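Local coordinates for transcriptional regulator containing CBS domains (Streptococcus pneumoniae, PDB 6UOF), which is a putative transcriptional regulator whose paired CBS domains, the part in this chain, probably sense a small ligand such as an adenine nucleotide, at residues V48-A57 against I66-L76. Numbering follows the deposited sequence.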
ATOM      1  N   VAL A  48       9.759  -1.024  -1.567  1.00 11.71           N
ATOM      2  CA  VAL A  48       8.760  -0.253  -0.777  1.00 11.82           C
ATOM      3  C   VAL A  48       9.513   0.536   0.300  1.00 12.57           C
ATOM      4  O   VAL A  48      10.226  -0.079   1.103  1.00 15.09           O
ATOM      5  CB  VAL A  48       7.714  -1.193  -0.172  1.00 12.43           C
ATOM      6  CG1 VAL A  48       6.770  -0.451   0.766  1.00 12.81           C
ATOM      7  CG2 VAL A  48       6.932  -1.896  -1.265  1.00 12.76           C
ATOM      8  N   VAL A  49       9.337   1.854   0.307  1.00 11.47           N
ATOM      9  CA  VAL A  49      10.053   2.737   1.276  1.00 11.96           C
ATOM     10  C   VAL A  49       9.068   3.419   2.230  1.00 11.52           C
ATOM     11  O   VAL A  49       9.529   4.107   3.150  1.00 12.71           O
ATOM     12  CB  VAL A  49      10.905   3.766   0.521  1.00 12.42           C
ATOM     13  CG1 VAL A  49      12.100   3.104  -0.146  1.00 12.89           C
ATOM     14  CG2 VAL A  49      10.101   4.572  -0.484  1.00 12.69           C
ATOM     15  N   GLY A  50       7.769   3.246   2.009  1.00 11.39           N
ATOM     16  CA  GLY A  50       6.763   3.869   2.880  1.00 11.58           C
ATOM     17  C   GLY A  50       5.379   3.679   2.305  1.00 11.40           C
ATOM     18  O   GLY A  50       5.213   2.981   1.281  1.00 11.04           O
ATOM     19  N   VAL A  51       4.404   4.269   2.976  1.00 11.27           N
ATOM     20  CA  VAL A  51       3.004   4.287   2.508  1.00 11.45           C
ATOM     21  C   VAL A  51       2.511   5.729   2.626  1.00 11.94           C
ATOM     22  O   VAL A  51       2.999   6.481   3.503  1.00 13.37           O
ATOM     23  CB  VAL A  51       2.131   3.307   3.311  1.00 12.25           C
ATOM     24  CG1 VAL A  51       2.484   1.848   3.052  1.00 13.06           C
ATOM     25  CG2 VAL A  51       2.145   3.608   4.801  1.00 14.33           C
ATOM     26  N   VAL A  52       1.610   6.123   1.755  1.00 11.41           N
ATOM     27  CA  VAL A  52       1.070   7.506   1.808  1.00 11.94           C
ATOM     28  C   VAL A  52      -0.450   7.417   1.960  1.00 12.69           C
ATOM     29  O   VAL A  52      -1.108   6.664   1.211  1.00 12.46           O
ATOM     30  CB  VAL A  52       1.530   8.368   0.614  1.00 13.42           C
ATOM     31  CG1 VAL A  52       1.147   7.784  -0.733  1.00 13.41           C
ATOM     32  CG2 VAL A  52       1.048   9.802   0.732  1.00 14.97           C
ATOM     33  N   THR A  53      -0.961   8.137   2.953  1.00 13.12           N
ATOM     34  CA  THR A  53      -2.411   8.190   3.279  1.00 13.84           C
ATOM     35  C   THR A  53      -2.885   9.637   3.207  1.00 13.42           C
ATOM     36  O   THR A  53      -2.078  10.551   3.086  1.00 13.65           O
ATOM     37  CB  THR A  53      -2.662   7.641   4.688  1.00 15.49           C
ATOM     38  OG1 THR A  53      -2.167   8.607   5.622  1.00 17.25           O
ATOM     39  CG2 THR A  53      -1.988   6.302   4.903  1.00 16.21           C
HETATM   40  N   MSE A  54      -4.195   9.847   3.304  1.00 13.82           N
HETATM   41  CA  MSE A  54      -4.723  11.193   3.227  1.00 14.36           C
HETATM   42  C   MSE A  54      -4.295  11.978   4.470  1.00 15.23           C
HETATM   43  O   MSE A  54      -4.093  13.190   4.398  1.00 16.30           O
HETATM   44  CB  MSE A  54      -6.242  11.174   3.046  1.00 14.74           C
HETATM   45  CG  MSE A  54      -6.824  12.541   2.774  1.00 15.41           C
HETATM   46 SE   MSE A  54      -6.235  13.437   1.139  1.00 16.10          SE
HETATM   47  CE  MSE A  54      -7.102  12.315  -0.198  1.00 16.47           C
ATOM     48  N   ARG A  55      -4.147  11.298   5.617  1.00 15.72           N
ATOM     49  CA  ARG A  55      -3.629  11.976   6.804  1.00 18.05           C
ATOM     50  C   ARG A  55      -2.220  12.518   6.520  1.00 16.96           C
ATOM     51  O   ARG A  55      -1.879  13.610   6.972  1.00 18.86           O
ATOM     52  CB  ARG A  55      -3.590  11.016   7.998  1.00 20.86           C
ATOM     53  CG  ARG A  55      -2.908  11.578   9.238  1.00 25.03           C
ATOM     54  CD  ARG A  55      -2.969  10.645  10.438  1.00 29.82           C
ATOM     55  NE  ARG A  55      -1.949   9.598  10.443  1.00 33.21           N
ATOM     56  CZ  ARG A  55      -0.855   9.589  11.212  1.00 38.03           C
ATOM     57  NH1 ARG A  55      -0.617  10.569  12.068  1.00 42.25           N
ATOM     58  NH2 ARG A  55      -0.004   8.580  11.130  1.00 40.50           N
ATOM     59  N   ASP A  56      -1.421  11.761   5.777  1.00 16.34           N
ATOM     60  CA  ASP A  56      -0.034  12.183   5.474  1.00 16.49           C
ATOM     61  C   ASP A  56       0.019  13.342   4.474  1.00 16.52           C
ATOM     62  O   ASP A  56       0.857  14.227   4.661  1.00 17.18           O
ATOM     63  CB  ASP A  56       0.737  11.041   4.826  1.00 15.96           C
ATOM     64  CG  ASP A  56       0.963   9.824   5.695  1.00 16.53           C
ATOM     65  OD1 ASP A  56       1.118   9.997   6.911  1.00 18.60           O
ATOM     66  OD2 ASP A  56       1.044   8.715   5.135  1.00 16.96           O
ATOM     67  N   ALA A  57      -0.855  13.342   3.463  1.00 16.07           N
ATOM     68  CA  ALA A  57      -0.664  14.253   2.309  1.00 16.52           C
ATOM     69  C   ALA A  57      -1.745  15.324   2.151  1.00 17.55           C
ATOM     70  O   ALA A  57      -1.455  16.303   1.453  1.00 18.94           O
ATOM     71  CB  ALA A  57      -0.609  13.411   1.053  1.00 17.26           C
ATOM     72  N   ILE A  66       6.661  12.935  -2.438  1.00 13.05           N
ATOM     73  CA  ILE A  66       6.028  11.936  -1.537  1.00 13.08           C
ATOM     74  C   ILE A  66       7.006  11.455  -0.461  1.00 13.08           C
ATOM     75  O   ILE A  66       6.543  11.185   0.668  1.00 12.94           O
ATOM     76  CB  ILE A  66       5.460  10.779  -2.382  1.00 13.18           C
ATOM     77  CG1 ILE A  66       4.340  11.277  -3.303  1.00 13.84           C
ATOM     78  CG2 ILE A  66       5.009   9.629  -1.500  1.00 13.11           C
ATOM     79  CD1 ILE A  66       3.130  11.860  -2.594  1.00 14.24           C
ATOM     80  N   ASP A  67       8.307  11.350  -0.761  1.00 13.42           N
ATOM     81  CA  ASP A  67       9.227  10.821   0.272  1.00 14.28           C
ATOM     82  C   ASP A  67       9.219  11.710   1.520  1.00 14.53           C
ATOM     83  O   ASP A  67       9.472  11.172   2.599  1.00 15.65           O
ATOM     84  CB  ASP A  67      10.664  10.699  -0.247  1.00 14.89           C
ATOM     85  CG  ASP A  67      11.348  12.018  -0.547  1.00 15.78           C
ATOM     86  OD1 ASP A  67      10.762  12.854  -1.247  1.00 16.57           O
ATOM     87  OD2 ASP A  67      12.470  12.209  -0.036  1.00 18.63           O
ATOM     88  N   LYS A  68       8.861  12.987   1.381  1.00 14.84           N
ATOM     89  CA  LYS A  68       8.932  13.931   2.526  1.00 15.62           C
ATOM     90  C   LYS A  68       7.607  13.951   3.304  1.00 15.44           C
ATOM     91  O   LYS A  68       7.585  14.619   4.351  1.00 15.95           O
ATOM     92  CB  LYS A  68       9.422  15.299   2.022  1.00 16.79           C
ATOM     93  CG  LYS A  68      10.867  15.264   1.516  1.00 17.48           C
ATOM     94  CD  LYS A  68      11.509  16.585   1.154  1.00 18.15           C
ATOM     95  CE  LYS A  68      11.553  17.534   2.328  1.00 18.66           C
ATOM     96  NZ  LYS A  68      12.363  18.745   2.033  1.00 17.96           N
ATOM     97  N   VAL A  69       6.567  13.239   2.842  1.00 14.81           N
ATOM     98  CA  VAL A  69       5.258  13.247   3.569  1.00 15.50           C
ATOM     99  C   VAL A  69       4.827  11.830   3.946  1.00 14.87           C
ATOM    100  O   VAL A  69       4.005  11.666   4.834  1.00 15.21           O
ATOM    101  CB  VAL A  69       4.129  13.937   2.768  1.00 15.88           C
ATOM    102  CG1 VAL A  69       4.520  15.317   2.268  1.00 16.83           C
ATOM    103  CG2 VAL A  69       3.650  13.087   1.601  1.00 16.01           C
HETATM  104  N   MSE A  70       5.384  10.797   3.312  1.00 14.42           N
HETATM  105  CA  MSE A  70       4.921   9.434   3.526  1.00 14.38           C
HETATM  106  C   MSE A  70       5.218   8.933   4.940  1.00 14.92           C
HETATM  107  O   MSE A  70       6.154   9.397   5.598  1.00 16.65           O
HETATM  108  CB  MSE A  70       5.570   8.500   2.496  1.00 13.99           C
HETATM  109  CG  MSE A  70       7.032   8.284   2.728  1.00 13.66           C
HETATM  110 SE   MSE A  70       7.828   7.320   1.219  1.00 13.61          SE
HETATM  111  CE  MSE A  70       9.693   7.402   1.806  1.00 14.81           C
ATOM    112  N   SER A  71       4.392   7.966   5.364  0.50 14.98           N
ATOM    113  CA  SER A  71       4.487   7.265   6.632  0.50 15.49           C
ATOM    114  C   SER A  71       5.436   6.070   6.510  0.50 15.17           C
ATOM    115  O   SER A  71       5.776   5.671   5.368  0.50 14.60           O
ATOM    116  CB  SER A  71       3.137   6.741   7.072  0.50 16.09           C
ATOM    117  OG  SER A  71       2.209   7.784   7.291  0.50 17.39           O
ATOM    118  N   ARG A  72       5.808   5.497   7.656  1.00 15.48           N
ATOM    119  CA  ARG A  72       6.623   4.259   7.686  1.00 15.71           C
ATOM    120  C   ARG A  72       5.759   3.059   7.285  1.00 16.20           C
ATOM    121  O   ARG A  72       4.557   3.010   7.642  1.00 16.89           O
ATOM    122  CB  ARG A  72       7.173   3.998   9.091  1.00 16.32           C
ATOM    123  CG  ARG A  72       8.084   5.076   9.673  1.00 17.00           C
ATOM    124  CD  ARG A  72       9.319   5.375   8.848  1.00 17.36           C
ATOM    125  NE  ARG A  72       9.021   6.207   7.696  1.00 17.42           N
ATOM    126  CZ  ARG A  72       9.809   6.368   6.639  1.00 18.42           C
ATOM    127  NH1 ARG A  72       9.412   7.138   5.640  1.00 19.40           N
ATOM    128  NH2 ARG A  72      10.962   5.734   6.566  1.00 18.52           N
ATOM    129  N   SER A  73       6.376   2.127   6.570  1.00 16.55           N
ATOM    130  CA  SER A  73       5.722   0.848   6.211  1.00 18.04           C
ATOM    131  C   SER A  73       6.441  -0.264   6.981  1.00 19.20           C
ATOM    132  O   SER A  73       7.600  -0.574   6.634  1.00 22.59           O
ATOM    133  CB  SER A  73       5.780   0.620   4.735  1.00 19.70           C
ATOM    134  OG  SER A  73       5.036  -0.539   4.384  1.00 22.93           O
ATOM    135  N   LEU A  74       5.796  -0.815   8.016  0.50 18.84           N
ATOM    136  CA  LEU A  74       6.394  -1.892   8.860  0.50 19.63           C
ATOM    137  C   LEU A  74       5.693  -3.230   8.588  0.50 18.96           C
ATOM    138  O   LEU A  74       6.350  -4.289   8.711  0.50 19.97           O
ATOM    139  CB  LEU A  74       6.238  -1.510  10.334  0.50 20.77           C
ATOM    140  CG  LEU A  74       6.715  -2.563  11.332  0.50 21.91           C
ATOM    141  CD1 LEU A  74       8.222  -2.756  11.235  0.50 22.39           C
ATOM    142  CD2 LEU A  74       6.322  -2.182  12.751  0.50 22.76           C
ATOM    143  N   PHE A  75       4.389  -3.181   8.306  1.00 17.89           N
ATOM    144  CA  PHE A  75       3.618  -4.405   7.995  1.00 17.17           C
ATOM    145  C   PHE A  75       3.657  -4.635   6.490  1.00 16.07           C
ATOM    146  O   PHE A  75       3.115  -3.827   5.734  1.00 15.62           O
ATOM    147  CB  PHE A  75       2.204  -4.304   8.567  1.00 17.22           C
ATOM    148  CG  PHE A  75       1.351  -5.537   8.407  1.00 18.24           C
ATOM    149  CD1 PHE A  75       1.911  -6.807   8.408  1.00 19.02           C
ATOM    150  CD2 PHE A  75      -0.027  -5.426   8.384  1.00 20.09           C
ATOM    151  CE1 PHE A  75       1.112  -7.934   8.287  1.00 20.17           C
ATOM    152  CE2 PHE A  75      -0.825  -6.555   8.278  1.00 20.32           C
ATOM    153  CZ  PHE A  75      -0.250  -7.802   8.241  1.00 20.16           C
ATOM    154  N   LEU A  76       4.348  -5.703   6.110  1.00 15.87           N
ATOM    155  CA  LEU A  76       4.496  -6.138   4.702  1.00 16.32           C
ATOM    156  C   LEU A  76       4.198  -7.629   4.651  1.00 16.08           C
ATOM    157  O   LEU A  76       4.516  -8.335   5.627  1.00 18.55           O
ATOM    158  CB  LEU A  76       5.925  -5.873   4.229  1.00 16.80           C
ATOM    159  CG  LEU A  76       6.367  -4.415   4.250  1.00 17.36           C
ATOM    160  CD1 LEU A  76       7.874  -4.289   4.043  1.00 19.08           C
ATOM    161  CD2 LEU A  76       5.609  -3.591   3.226  1.00 17.84           C
TER
HETATM  162  O   HOH W   1       9.015   2.825   5.649  1.00 18.03           O
HETATM  163  O   HOH W   2       3.151  13.735   6.508  1.00 24.66           O
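Val-48 meets the far end of 66-76 through CG1, which lies 4.2 Å from Leu-76 CD2, the two side chains running antiparallel to each other. At Val-49 the link is partly aqueous: one water donates to Val-49 O and accepts from Ser-73 N, while CG2 of Val-49 packs 3.7 Å from CE of the selenomethionine Met-70, whose chain runs extended beyond CG to arrive there. The two chains cross tightly at Gly-50, a residue without a side chain: Gly-50 CA sits 3.2 Å from Ser-71 O, with Met-70 SE also close by. Val-51 then forms the single antiparallel bridge, a hydrogen-bonded pair with Ser-71. Val-51 N reaches Ser-71 O at 3.1 Å from above the carbonyl plane, whereas Ser-71 N approaches Val-51 O at 2.8 Å almost head-on, with a C=O...N angle of 172°. Val-52 adds apolar contacts, its CG2 lying 4.3 Å from Val-69 CG2. Thr-53 and Asp-56 build a capping box at the start of helix 54-57: Asp-56 N donates to Thr-53 OG1 at 3.2 Å, and Thr-53 N returns a bond to the anti side of Asp-56 OD2. A chi1 of -65° turns the Asp-56 carboxylate back toward Thr-53 N, and this bond limits its rotation. In the Ser-71 conformer given, Ser-71 OG also donates to Asp-56 OD2 at 2.6 Å, on the syn side; its still shorter approach to OD1 is doubtful. A second water donates to Asp-56 O and Val-69 O. The contact therefore ties strand 48-52 and helix 54-57 to the loop 66-76 that follows, across the two CBS sequence ranges. Helix 24-34 covers Val-52, Ala-57 and Ile-66 through Tyr-27, strand 39-42 flanks 48-52, and strand 97-101 receives Val-48, Val-51 and Leu-76.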